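Local structure of beta-N-acetylhexosaminidase (Streptomyces plicatus, 1JAK) at residues Pro18-Pro23 and Pro143-Gly148; Pro29-Val34 and Gly149-Thr154; Gly46-Val51 and Pro77-Gly82; Ile203-Trp208 and Asp299-Glu304; Val418-Ser423 and Pro507-Thr512. The protein probably removes terminal N-acetylhexosamine residues from beta-linked glycans, as a family 20 glycoside hydrolase that uses substrate-assisted catalysis. One frame throughout, in Å; residues are numbered along the deposited sequence.

Contact 1: Pro18-Pro23 and Pro143-Gly148; sequences PVRPTP and PWLVAG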
# COMPACT_ATOMS: atom_id res chain seq x y z
N PRO A 18 -9.46 26.54 10.52
CA PRO A 18 -9.95 27.56 9.58
C PRO A 18 -11.32 28.12 9.93
O PRO A 18 -12.17 27.43 10.48
CB PRO A 18 -9.96 26.81 8.25
CG PRO A 18 -8.85 25.83 8.40
CD PRO A 18 -9.06 25.32 9.80
N VAL A 19 -11.52 29.39 9.59
CA VAL A 19 -12.79 30.06 9.85
C VAL A 19 -13.87 29.42 8.99
O VAL A 19 -14.99 29.19 9.45
CB VAL A 19 -12.70 31.57 9.50
CG1 VAL A 19 -14.07 32.22 9.66
CG2 VAL A 19 -11.68 32.25 10.40
N ARG A 20 -13.53 29.14 7.74
CA ARG A 20 -14.46 28.53 6.79
C ARG A 20 -14.01 27.12 6.43
O ARG A 20 -12.84 26.77 6.59
CB ARG A 20 -14.56 29.40 5.54
CG ARG A 20 -15.01 30.83 5.83
CD ARG A 20 -16.40 31.11 5.28
NE ARG A 20 -17.38 30.06 5.57
CZ ARG A 20 -17.69 29.62 6.79
NH1 ARG A 20 -17.10 30.14 7.86
NH2 ARG A 20 -18.59 28.66 6.93
N PRO A 21 -14.94 26.29 5.93
CA PRO A 21 -14.58 24.92 5.56
C PRO A 21 -13.68 24.85 4.33
O PRO A 21 -13.76 25.70 3.44
CB PRO A 21 -15.93 24.26 5.32
CG PRO A 21 -16.75 25.39 4.77
CD PRO A 21 -16.37 26.54 5.68
N THR A 22 -12.82 23.84 4.28
CA THR A 22 -11.93 23.67 3.14
C THR A 22 -12.80 23.32 1.94
O THR A 22 -13.85 22.69 2.09
CB THR A 22 -10.91 22.53 3.38
OG1 THR A 22 -11.60 21.29 3.52
CG2 THR A 22 -10.10 22.80 4.64
N PRO A 23 -12.38 23.74 0.73
CA PRO A 23 -13.15 23.46 -0.49
C PRO A 23 -13.49 21.98 -0.64
O PRO A 23 -12.68 21.11 -0.31
CB PRO A 23 -12.23 23.96 -1.59
CG PRO A 23 -11.53 25.11 -0.93
CD PRO A 23 -11.18 24.53 0.42
N PRO A 143 -14.21 24.86 14.35
CA PRO A 143 -15.52 24.28 14.02
C PRO A 143 -15.38 23.03 13.17
O PRO A 143 -14.47 22.94 12.34
CB PRO A 143 -16.21 25.41 13.25
CG PRO A 143 -15.47 26.65 13.64
CD PRO A 143 -14.05 26.17 13.71
N TRP A 144 -16.29 22.08 13.35
CA TRP A 144 -16.26 20.83 12.59
C TRP A 144 -17.12 20.98 11.34
O TRP A 144 -18.17 20.36 11.21
CB TRP A 144 -16.75 19.68 13.47
CG TRP A 144 -15.97 19.61 14.75
CD1 TRP A 144 -16.45 19.80 16.01
CD2 TRP A 144 -14.57 19.39 14.88
NE1 TRP A 144 -15.43 19.72 16.93
CE2 TRP A 144 -14.26 19.47 16.26
CE3 TRP A 144 -13.53 19.14 13.97
CZ2 TRP A 144 -12.96 19.30 16.75
CZ3 TRP A 144 -12.24 18.97 14.46
CH2 TRP A 144 -11.96 19.06 15.83
N LEU A 145 -16.64 21.81 10.41
CA LEU A 145 -17.34 22.10 9.17
C LEU A 145 -17.01 21.16 8.02
O LEU A 145 -15.87 20.73 7.86
CB LEU A 145 -17.04 23.54 8.75
CG LEU A 145 -17.48 24.63 9.72
CD1 LEU A 145 -16.85 25.96 9.32
CD2 LEU A 145 -18.99 24.73 9.72
N VAL A 146 -18.02 20.87 7.21
CA VAL A 146 -17.88 20.02 6.04
C VAL A 146 -18.54 20.75 4.88
O VAL A 146 -19.76 20.92 4.86
CB VAL A 146 -18.59 18.66 6.23
CG1 VAL A 146 -18.38 17.79 4.99
CG2 VAL A 146 -18.04 17.96 7.47
N ALA A 147 -17.73 21.19 3.92
CA ALA A 147 -18.23 21.92 2.76
C ALA A 147 -19.51 21.31 2.19
O ALA A 147 -19.66 20.09 2.13
CB ALA A 147 -17.16 21.98 1.68
N GLY A 148 -20.43 22.17 1.77
CA GLY A 148 -21.69 21.69 1.22
C GLY A 148 -21.59 21.27 -0.24
O GLY A 148 -20.79 21.82 -1.00
O HOH W 1 -12.54 24.65 11.14
O HOH W 2 -14.93 20.93 3.95
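Pro21 packs on Leu145 where the N-terminal, proline-rich segment Pro18-Pro23 runs alongside the first part of strand 145-153. This strand belongs to the mixed sheet of the domain that accompanies the catalytic barrel in family 20. The two segments run in the same direction. No direct hydrogen bond joins them, so van der Waals contact and water do the work. Pro21 CB meets Leu145 CB, 3.7 Å apart. The CD1 branch of Leu145 reaches further, to Pro21 CD (3.7 Å) and to the carbonyl of Val19. With CG anti to the carbonyl carbon (chi1 -61°), the branched end is carried toward Pro21. Pro21 CD also lies over one face of the Arg20 guanidinium, toward its rim, and Arg20 NH2 comes 4.0 Å from Leu145 CD1. Further along, the methyl CB of Ala147 sits 3.4 Å from Thr22 O. At the other end, Pro143 CD lies 3.9 Å from Pro18 O. Two waters bridge the backbones. One donates to both Pro18 O and Pro143 O. The other donates to Thr22 O (2.8 Å) and accepts from Ala147 N (2.8 Å), so this buried residue's amide has a partner. Around the contact, Leu145 also touches Arg42 of strand 41-42. Val146 turns away from Pro18-Pro23 and packs on Leu126 and Leu129 of helix 116-129, while Trp144 reaches helix 55-72.

Contact 2: Pro29-Val34 and Gly149-Thr154; sequences PAPASV and GTIEDT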
# COMPACT_ATOMS: atom_id res chain seq x y z
N PRO A 29 -7.15 11.12 -2.93
CA PRO A 29 -7.15 11.36 -4.38
C PRO A 29 -8.25 12.32 -4.83
O PRO A 29 -9.28 12.46 -4.18
CB PRO A 29 -7.39 9.96 -4.96
CG PRO A 29 -6.83 9.05 -3.92
CD PRO A 29 -7.30 9.69 -2.64
N ALA A 30 -8.03 12.97 -5.97
CA ALA A 30 -9.04 13.88 -6.51
C ALA A 30 -10.28 13.03 -6.78
O ALA A 30 -10.19 11.96 -7.40
CB ALA A 30 -8.54 14.50 -7.81
N PRO A 31 -11.47 13.46 -6.32
CA PRO A 31 -12.67 12.66 -6.57
C PRO A 31 -13.08 12.75 -8.04
O PRO A 31 -12.79 13.74 -8.72
CB PRO A 31 -13.72 13.30 -5.65
CG PRO A 31 -12.90 13.91 -4.56
CD PRO A 31 -11.74 14.51 -5.32
N ALA A 32 -13.75 11.71 -8.53
CA ALA A 32 -14.19 11.65 -9.92
C ALA A 32 -15.13 12.81 -10.27
O ALA A 32 -15.09 13.34 -11.38
CB ALA A 32 -14.87 10.32 -10.19
N SER A 33 -15.97 13.19 -9.32
CA SER A 33 -16.92 14.28 -9.53
C SER A 33 -17.16 15.07 -8.26
O SER A 33 -17.47 14.50 -7.21
CB SER A 33 -18.25 13.72 -10.04
OG SER A 33 -19.22 14.75 -10.15
N VAL A 34 -17.02 16.39 -8.34
CA VAL A 34 -17.23 17.26 -7.20
C VAL A 34 -18.18 18.38 -7.61
O VAL A 34 -17.91 19.12 -8.55
CB VAL A 34 -15.91 17.90 -6.71
CG1 VAL A 34 -16.17 18.73 -5.46
CG2 VAL A 34 -14.89 16.81 -6.41
N GLY A 149 -22.40 20.29 -0.62
CA GLY A 149 -22.38 19.84 -2.00
C GLY A 149 -22.43 18.33 -2.13
O GLY A 149 -22.75 17.61 -1.18
N THR A 150 -22.11 17.84 -3.32
CA THR A 150 -22.13 16.41 -3.58
C THR A 150 -20.86 15.93 -4.27
O THR A 150 -20.35 16.58 -5.18
CB THR A 150 -23.32 16.03 -4.47
OG1 THR A 150 -24.55 16.28 -3.76
CG2 THR A 150 -23.25 14.56 -4.86
N ILE A 151 -20.36 14.79 -3.81
CA ILE A 151 -19.18 14.17 -4.38
C ILE A 151 -19.60 12.76 -4.81
O ILE A 151 -20.21 12.03 -4.04
CB ILE A 151 -18.01 14.02 -3.36
CG1 ILE A 151 -17.42 15.39 -3.02
CG2 ILE A 151 -16.93 13.09 -3.92
CD1 ILE A 151 -16.27 15.33 -2.01
N GLU A 152 -19.30 12.41 -6.06
CA GLU A 152 -19.60 11.07 -6.57
C GLU A 152 -18.22 10.58 -6.95
O GLU A 152 -17.54 11.20 -7.77
CB GLU A 152 -20.54 11.14 -7.77
CG GLU A 152 -21.90 11.73 -7.40
CD GLU A 152 -22.98 11.42 -8.42
OE1 GLU A 152 -23.42 10.25 -8.48
OE2 GLU A 152 -23.37 12.34 -9.16
N ASP A 153 -17.81 9.47 -6.36
CA ASP A 153 -16.45 8.98 -6.55
C ASP A 153 -16.30 7.47 -6.78
O ASP A 153 -16.88 6.67 -6.05
CB ASP A 153 -15.68 9.39 -5.28
CG ASP A 153 -14.20 9.56 -5.49
OD1 ASP A 153 -13.72 9.52 -6.64
OD2 ASP A 153 -13.50 9.74 -4.47
N THR A 154 -15.53 7.10 -7.79
CA THR A 154 -15.26 5.69 -8.10
C THR A 154 -13.79 5.61 -8.53
O THR A 154 -13.24 6.59 -9.03
CB THR A 154 -16.14 5.17 -9.26
OG1 THR A 154 -15.99 6.03 -10.39
CG2 THR A 154 -17.61 5.11 -8.83
O HOH W 3 -10.96 10.31 -3.51
O HOH W 4 -20.82 15.15 -8.04
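Ser33 and Glu152 form an antiparallel hydrogen-bonded pair, and Val34 with Ile151 makes the next, non-hydrogen-bonded pair. Of the backbone bonds, Glu152 N to Ser33 O is the sounder, at 3.0 Å and 156°. The return bond from Ser33 N to Glu152 O has the same length but a poor angle and is weak. A CA-H...O contact from Ile151 CA to Ser33 O adds to the ladder. Beyond it a side chain takes over from the backbone. Ala32 N donates to Asp153 OD1 at 2.9 Å, from above the carboxylate plane. A chi1 of -154°, roughly anti, swings the Asp153 carboxylate across to the backbone at Pro31 and Ala32. Trp474 NE1 also donates to OD1, so this oxygen is held from two parts of the fold. Water serves both ends. One molecule donates to Pro29 O and to Asp153 OD2 (2.8 Å). Another joins Ser33 OG to Thr150 O. The apolar part is small: Pro31 CB meets the CG2 branch of Ile151 at 3.7 Å, and Val34 CG1 lies 4.3 Å from Ile151 CG1. On its other edge, strand 145-153 bonds to strand 100-105, through Ile151 with Leu102 and Asp153 with Tyr100. Pro29 leans on Glu471 and Trp474 of helix 465-474, so the contact lies where this sheet domain meets the catalytic domain.

Contact 3: Gly46-Val51 and Pro77-Gly82; sequences GTHIRV and PVTAHG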
# COMPACT_ATOMS: atom_id res chain seq x y z
N GLY A 46 -24.20 16.76 19.82
CA GLY A 46 -25.22 15.72 19.79
C GLY A 46 -25.32 14.91 18.51
O GLY A 46 -26.26 14.13 18.35
N THR A 47 -24.37 15.07 17.61
CA THR A 47 -24.42 14.33 16.35
C THR A 47 -24.33 12.82 16.52
O THR A 47 -23.45 12.32 17.23
CB THR A 47 -23.31 14.79 15.39
OG1 THR A 47 -23.52 16.16 15.02
CG2 THR A 47 -23.31 13.93 14.12
N HIS A 48 -25.24 12.11 15.88
CA HIS A 48 -25.29 10.66 15.91
C HIS A 48 -24.81 10.14 14.55
O HIS A 48 -24.95 10.83 13.54
CB HIS A 48 -26.72 10.16 16.13
CG HIS A 48 -27.22 10.33 17.53
ND1 HIS A 48 -26.81 11.36 18.35
CD2 HIS A 48 -28.12 9.61 18.24
CE1 HIS A 48 -27.44 11.27 19.51
NE2 HIS A 48 -28.24 10.22 19.47
N ILE A 49 -24.25 8.94 14.54
CA ILE A 49 -23.81 8.31 13.30
C ILE A 49 -24.81 7.20 13.05
O ILE A 49 -24.84 6.20 13.77
CB ILE A 49 -22.39 7.72 13.43
CG1 ILE A 49 -21.37 8.86 13.55
CG2 ILE A 49 -22.06 6.86 12.21
CD1 ILE A 49 -19.98 8.40 13.93
N ARG A 50 -25.66 7.40 12.04
CA ARG A 50 -26.69 6.42 11.69
C ARG A 50 -26.16 5.47 10.64
O ARG A 50 -25.65 5.89 9.61
CB ARG A 50 -27.93 7.15 11.15
CG ARG A 50 -29.05 6.25 10.64
CD ARG A 50 -29.69 5.45 11.75
NE ARG A 50 -31.04 4.99 11.39
CZ ARG A 50 -31.31 4.08 10.47
NH1 ARG A 50 -30.32 3.49 9.80
NH2 ARG A 50 -32.56 3.75 10.20
N VAL A 51 -26.29 4.17 10.91
CA VAL A 51 -25.83 3.14 9.98
C VAL A 51 -26.94 2.12 9.76
O VAL A 51 -27.95 2.12 10.47
CB VAL A 51 -24.61 2.38 10.55
CG1 VAL A 51 -23.46 3.35 10.80
CG2 VAL A 51 -24.99 1.66 11.83
N PRO A 77 -22.51 8.49 19.13
CA PRO A 77 -23.01 7.11 19.19
C PRO A 77 -23.32 6.58 17.80
O PRO A 77 -23.73 7.33 16.91
CB PRO A 77 -24.27 7.25 20.04
CG PRO A 77 -24.78 8.60 19.64
CD PRO A 77 -23.52 9.44 19.62
N VAL A 78 -23.10 5.28 17.61
CA VAL A 78 -23.38 4.62 16.33
C VAL A 78 -24.67 3.83 16.53
O VAL A 78 -24.73 2.93 17.37
CB VAL A 78 -22.23 3.68 15.93
CG1 VAL A 78 -22.56 2.96 14.62
CG2 VAL A 78 -20.95 4.49 15.77
N THR A 79 -25.69 4.17 15.76
CA THR A 79 -27.00 3.53 15.89
C THR A 79 -27.63 3.16 14.55
O THR A 79 -27.33 3.76 13.52
CB THR A 79 -27.96 4.46 16.65
OG1 THR A 79 -29.29 3.92 16.62
CG2 THR A 79 -27.96 5.85 16.02
N ALA A 80 -28.52 2.17 14.59
CA ALA A 80 -29.22 1.72 13.39
C ALA A 80 -30.67 2.23 13.39
O ALA A 80 -31.53 1.67 12.72
CB ALA A 80 -29.21 0.20 13.32
N HIS A 81 -30.91 3.29 14.15
CA HIS A 81 -32.24 3.89 14.23
C HIS A 81 -32.15 5.41 14.33
O HIS A 81 -31.14 5.94 14.78
CB HIS A 81 -33.01 3.33 15.44
CG HIS A 81 -33.13 1.84 15.45
ND1 HIS A 81 -32.23 1.03 16.11
CD2 HIS A 81 -34.01 1.01 14.84
CE1 HIS A 81 -32.57 -0.24 15.92
NE2 HIS A 81 -33.64 -0.27 15.15
N GLY A 82 -33.21 6.09 13.91
CA GLY A 82 -33.22 7.55 13.97
C GLY A 82 -32.65 8.19 12.71
O GLY A 82 -32.30 7.49 11.76
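Ile49 and Val78 are paired on neighbouring parallel strands of the beta-alpha-beta unit formed by strand 49-50, helix 55-72 and strand 78-79. The tight part begins with the backbone ladder. Ile49 N donates to Pro77 O at 2.9 Å, Thr79 N to Ile49 O at 3.0 Å, and Val51 N to Thr79 O at 2.8 Å. All three bonds are nearly straight, and CA-H...O contacts from Val78, Arg50 and Ala80 accompany them. On the face of Ile49 and Val78 the side chains pack toward helix 55-72: Val78 CG1 meets Val51 CG2 at 3.9 Å, Ile49 touches Ala65 and Val78 touches Asp62. Pro77 packs closely too. Its CG stands over the centre of the His48 ring, 3.5 Å from the centroid and 5° off the normal, a CH-pi contact. The ring is also tied back by a weak bond from ND1 to Gly46 O. The looser side is the exposed turn of His81 and Gly82. Arg50 bends at chi2 (66°) and folds over it. Ala80 O lies 3.3 Å above the plane of the Arg50 guanidinium, over its centre. Arg50 NE gives a weak bond to Gly82 O (2.8 Å), and NH1 a weak one to Val51 O. Thr79 OG1 accepts from His81 N in an ST turn. The chemistry implies that the main chain fixes the strand pair, while Arg50, through weak bonds and face contacts with carbonyl oxygens, probably holds the turn less firmly.

Contact 4: Ile203-Trp208 and Asp299-Glu304; sequences IAIDSW and DDVIGE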
# COMPACT_ATOMS: atom_id res chain seq x y z
N ILE A 203 8.33 -14.67 8.70
CA ILE A 203 7.09 -15.39 8.96
C ILE A 203 7.41 -16.81 9.42
O ILE A 203 8.17 -17.52 8.77
CB ILE A 203 6.16 -15.43 7.72
CG1 ILE A 203 4.88 -16.21 8.04
CG2 ILE A 203 6.88 -16.05 6.53
CD1 ILE A 203 4.03 -15.58 9.14
N ALA A 204 6.84 -17.21 10.55
CA ALA A 204 7.10 -18.55 11.09
C ALA A 204 6.52 -19.64 10.20
O ALA A 204 5.34 -19.62 9.84
CB ALA A 204 6.52 -18.66 12.50
N ILE A 205 7.37 -20.59 9.83
CA ILE A 205 6.99 -21.73 8.99
C ILE A 205 7.22 -22.98 9.85
O ILE A 205 8.35 -23.28 10.21
CB ILE A 205 7.88 -21.81 7.72
CG1 ILE A 205 7.75 -20.52 6.90
CG2 ILE A 205 7.48 -23.02 6.88
CD1 ILE A 205 6.34 -20.23 6.41
N ASP A 206 6.14 -23.69 10.19
CA ASP A 206 6.25 -24.87 11.05
C ASP A 206 7.16 -25.98 10.50
O ASP A 206 7.90 -26.61 11.26
CB ASP A 206 4.87 -25.48 11.33
CG ASP A 206 3.96 -24.54 12.11
OD1 ASP A 206 4.47 -23.77 12.95
OD2 ASP A 206 2.73 -24.59 11.89
N SER A 207 7.08 -26.22 9.20
CA SER A 207 7.88 -27.27 8.58
C SER A 207 9.38 -26.98 8.55
O SER A 207 10.19 -27.90 8.43
CB SER A 207 7.36 -27.56 7.17
OG SER A 207 7.16 -26.37 6.43
N TRP A 208 9.74 -25.70 8.65
CA TRP A 208 11.14 -25.28 8.66
C TRP A 208 11.30 -24.22 9.75
O TRP A 208 11.47 -23.04 9.47
CB TRP A 208 11.53 -24.68 7.30
CG TRP A 208 11.37 -25.64 6.14
CD1 TRP A 208 10.20 -26.07 5.60
CD2 TRP A 208 12.41 -26.31 5.43
NE1 TRP A 208 10.45 -26.97 4.59
CE2 TRP A 208 11.80 -27.14 4.47
CE3 TRP A 208 13.81 -26.30 5.52
CZ2 TRP A 208 12.54 -27.95 3.59
CZ3 TRP A 208 14.55 -27.10 4.65
CH2 TRP A 208 13.91 -27.92 3.70
N ASP A 299 7.55 -25.58 -1.83
CA ASP A 299 6.18 -26.06 -1.70
C ASP A 299 5.70 -25.93 -0.25
O ASP A 299 4.58 -25.47 -0.01
CB ASP A 299 6.07 -27.52 -2.16
CG ASP A 299 4.64 -28.00 -2.23
OD1 ASP A 299 4.06 -28.28 -1.16
OD2 ASP A 299 4.08 -28.10 -3.34
N ASP A 300 6.55 -26.31 0.70
CA ASP A 300 6.18 -26.21 2.12
C ASP A 300 5.88 -24.76 2.52
O ASP A 300 4.88 -24.49 3.17
CB ASP A 300 7.30 -26.74 3.03
CG ASP A 300 7.42 -28.25 3.01
OD1 ASP A 300 6.43 -28.93 2.66
OD2 ASP A 300 8.50 -28.76 3.37
N VAL A 301 6.76 -23.85 2.12
CA VAL A 301 6.58 -22.44 2.46
C VAL A 301 5.35 -21.81 1.81
O VAL A 301 4.55 -21.16 2.49
CB VAL A 301 7.83 -21.61 2.08
CG1 VAL A 301 7.55 -20.12 2.26
CG2 VAL A 301 9.00 -22.03 2.96
N ILE A 302 5.19 -22.01 0.51
CA ILE A 302 4.04 -21.44 -0.19
C ILE A 302 2.73 -22.03 0.35
O ILE A 302 1.72 -21.33 0.47
CB ILE A 302 4.15 -21.68 -1.71
CG1 ILE A 302 5.29 -20.83 -2.27
CG2 ILE A 302 2.83 -21.35 -2.39
CD1 ILE A 302 5.52 -20.99 -3.77
N GLY A 303 2.76 -23.31 0.69
CA GLY A 303 1.57 -23.95 1.22
C GLY A 303 1.16 -23.35 2.56
O GLY A 303 -0.02 -23.06 2.79
N GLU A 304 2.13 -23.16 3.45
CA GLU A 304 1.83 -22.60 4.76
C GLU A 304 1.43 -21.14 4.67
O GLU A 304 0.57 -20.68 5.42
CB GLU A 304 3.04 -22.77 5.70
CG GLU A 304 3.22 -24.21 6.19
CD GLU A 304 4.14 -24.32 7.40
OE1 GLU A 304 4.07 -23.45 8.29
OE2 GLU A 304 4.91 -25.30 7.47
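Ile205 to Trp208 form a type I beta turn, closed by Trp208 N to Ile205 O, which sets the backbone amides of Asp206 and Ser207 toward Glu304 on helix 292-307. The turn belongs to the long excursion after strand 190-194 of the catalytic (beta/alpha)8 barrel, and the helix precedes barrel strand 313-315. Glu304 carries the contact, its chain extended beyond CG. Each carboxylate oxygen takes one amide on its syn lone pair: OE1 from Asp206 N at 2.8 Å and OE2 from Ser207 N at 2.9 Å. Ser207 OG also donates to OE2, at 2.7 Å, from the anti side and 34° out of the plane. Ser207 chi1 of 48° puts the hydroxyl there, between its own N and carbonyl carbon. Lys230 forms a salt bridge with OE1, which probably eases the repulsion between Glu304 and Asp206, whose OD2 is 4.0 Å from OE1. Over one face of the carboxylate, Ile205 CG2 lies 3.5 Å from Glu304 OE2 and 4.3 Å from Val301 CG2. With an alanine in place of Glu304, the amides of Asp206 and Ser207 would probably lose their acceptor and Lys230 its charge mate, leaving the Trp208-Asp300 bond as the polar tie across the two segments. Asp300, one helical turn before Glu304, holds Trp208. Trp208 NE1 donates to the anti lone pair of Asp300 OD2 at 2.9 Å and 162°, with the oxygen near the indole plane.

Contact 5: Val418-Ser423 and Pro507-Thr512; sequences VEVQRS and PQVPWT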
# COMPACT_ATOMS: atom_id res chain seq x y z
N VAL A 418 14.19 11.44 -6.86
CA VAL A 418 12.78 11.48 -7.18
C VAL A 418 12.02 12.48 -6.33
O VAL A 418 11.61 12.17 -5.21
CB VAL A 418 12.15 10.08 -7.01
CG1 VAL A 418 10.68 10.10 -7.40
CG2 VAL A 418 12.91 9.06 -7.86
N GLU A 419 11.87 13.70 -6.85
CA GLU A 419 11.13 14.73 -6.13
C GLU A 419 9.64 14.45 -6.24
O GLU A 419 9.21 13.53 -6.94
CB GLU A 419 11.45 16.12 -6.68
CG GLU A 419 12.42 16.93 -5.81
CD GLU A 419 11.78 17.50 -4.55
OE1 GLU A 419 10.60 17.19 -4.27
OE2 GLU A 419 12.46 18.26 -3.83
N VAL A 420 8.85 15.25 -5.54
CA VAL A 420 7.41 15.07 -5.53
C VAL A 420 6.75 15.14 -6.90
O VAL A 420 5.90 14.30 -7.22
CB VAL A 420 6.77 16.09 -4.58
CG1 VAL A 420 5.26 15.85 -4.48
CG2 VAL A 420 7.41 15.99 -3.21
N GLN A 421 7.12 16.11 -7.72
CA GLN A 421 6.50 16.20 -9.04
C GLN A 421 6.78 14.98 -9.90
O GLN A 421 5.88 14.43 -10.53
CB GLN A 421 6.93 17.47 -9.79
CG GLN A 421 6.30 17.54 -11.18
CD GLN A 421 6.53 18.87 -11.89
OE1 GLN A 421 7.23 19.75 -11.39
NE2 GLN A 421 5.93 19.01 -13.07
N ARG A 422 8.03 14.52 -9.92
CA ARG A 422 8.37 13.36 -10.73
C ARG A 422 7.56 12.13 -10.32
O ARG A 422 7.11 11.36 -11.16
CB ARG A 422 9.87 13.03 -10.62
CG ARG A 422 10.29 11.87 -11.52
CD ARG A 422 11.76 11.51 -11.37
NE ARG A 422 12.16 10.47 -12.32
CZ ARG A 422 12.32 10.68 -13.63
NH1 ARG A 422 12.12 11.88 -14.15
NH2 ARG A 422 12.68 9.67 -14.42
N SER A 423 7.37 11.95 -9.02
CA SER A 423 6.63 10.81 -8.51
C SER A 423 5.16 10.82 -8.94
O SER A 423 4.56 9.76 -9.15
CB SER A 423 6.71 10.78 -6.98
OG SER A 423 6.07 9.63 -6.46
N PRO A 507 10.39 21.75 -1.77
CA PRO A 507 10.29 23.14 -2.23
C PRO A 507 9.36 23.27 -3.44
O PRO A 507 8.99 24.38 -3.82
CB PRO A 507 11.74 23.49 -2.55
CG PRO A 507 12.32 22.18 -2.98
CD PRO A 507 11.75 21.23 -1.95
N GLN A 508 8.99 22.14 -4.04
CA GLN A 508 8.10 22.14 -5.20
C GLN A 508 6.64 22.33 -4.80
O GLN A 508 5.79 22.60 -5.64
CB GLN A 508 8.20 20.82 -5.97
CG GLN A 508 9.59 20.39 -6.39
CD GLN A 508 9.56 19.13 -7.23
OE1 GLN A 508 8.77 18.22 -6.96
NE2 GLN A 508 10.42 19.05 -8.24
N VAL A 509 6.36 22.19 -3.51
CA VAL A 509 5.00 22.30 -2.99
C VAL A 509 4.81 23.55 -2.14
O VAL A 509 5.59 23.81 -1.22
CB VAL A 509 4.66 21.06 -2.14
CG1 VAL A 509 3.23 21.14 -1.63
CG2 VAL A 509 4.87 19.80 -2.97
N PRO A 510 3.76 24.35 -2.42
CA PRO A 510 3.47 25.58 -1.68
C PRO A 510 2.71 25.31 -0.38
O PRO A 510 1.57 25.75 -0.22
CB PRO A 510 2.64 26.38 -2.68
CG PRO A 510 1.83 25.31 -3.33
CD PRO A 510 2.84 24.19 -3.56
N TRP A 511 3.37 24.61 0.53
CA TRP A 511 2.80 24.22 1.82
C TRP A 511 1.94 25.26 2.54
O TRP A 511 2.33 26.42 2.68
CB TRP A 511 3.92 23.76 2.75
CG TRP A 511 4.73 22.66 2.15
CD1 TRP A 511 6.00 22.74 1.67
CD2 TRP A 511 4.29 21.32 1.90
NE1 TRP A 511 6.38 21.54 1.13
CE2 TRP A 511 5.35 20.65 1.26
CE3 TRP A 511 3.10 20.63 2.15
CZ2 TRP A 511 5.26 19.31 0.87
CZ3 TRP A 511 3.01 19.29 1.76
CH2 TRP A 511 4.09 18.65 1.13
N THR A 512 0.78 24.81 3.01
CA THR A 512 -0.16 25.66 3.73
C THR A 512 0.21 25.67 5.21
O THR A 512 1.00 24.79 5.63
CB THR A 512 -1.62 25.13 3.59
OG1 THR A 512 -1.99 25.11 2.21
CG2 THR A 512 -2.59 26.01 4.36
OXT THR A 512 -0.30 26.55 5.95
O HOH W 5 10.54 16.50 -10.10
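Gln508, Glu419 and Val420 account for most of this contact, in which the C-terminal tail of the chain covers the start of helix 420-424 in the catalytic domain. Glu419 holds the N-cap position. Gln508 gives up the most surface. With its chain extended beyond CG, its amide reaches the first turn, and OE1 accepts from Gln421 N at 2.8 Å and 167°, in the carbonyl plane. A side chain from the tail thus satisfies an amide at the helix start. Glu419 satisfies the one before it: OE1 accepts from Val420 N at 2.9 Å on its anti lone pair. This needs a chain bent back at chi2 (-76°). The bend also stacks the carboxylate on the Gln508 amide, the two planes 30° apart. Glu419 CB lies 3.5 Å from Gln508 NE2, and Glu419 OE2 sits 3.6 Å from Pro507 CD. The hydroxyls of Tyr504 and Ser506 hydrogen-bond to Glu419 OE2 and OE1 respectively, and the helix end would probably favour the negative charge of the carboxylate. Cutting Glu419 back to an alanine is likely to leave Val420 N without its acceptor, the two hydroxyls without their mate, and the Gln508 amide without the flat group it lies on. Val420 adds apolar contact, CG1 being 4.2 Å from Val509 CG2, and packs on Trp482 and Leu489 of helix 482-490. A water accepts from Gln508 NE2 at 3.2 Å and, weakly, from Arg422 N.

Overall arrangement
From the N terminus, the chain first passes the opening segments of contact 1 and contact 2. Both close on strand 145-153, at adjoining segments, so their loops cross rather than nest; their centres are about 17 Å apart. Contact 3 opens and closes inside both loops and belongs to the same mixed sheet. These three contacts all tie parts of the N-terminal sheet domain together. The chain then enters the catalytic barrel, where contact 4 closes in series and joins a loop to an outer helix. Its centre is about 52 Å from that of contact 1, across the centre of the chain. Contact 5 comes last and brings the C-terminal tail back to a helix of the catalytic domain.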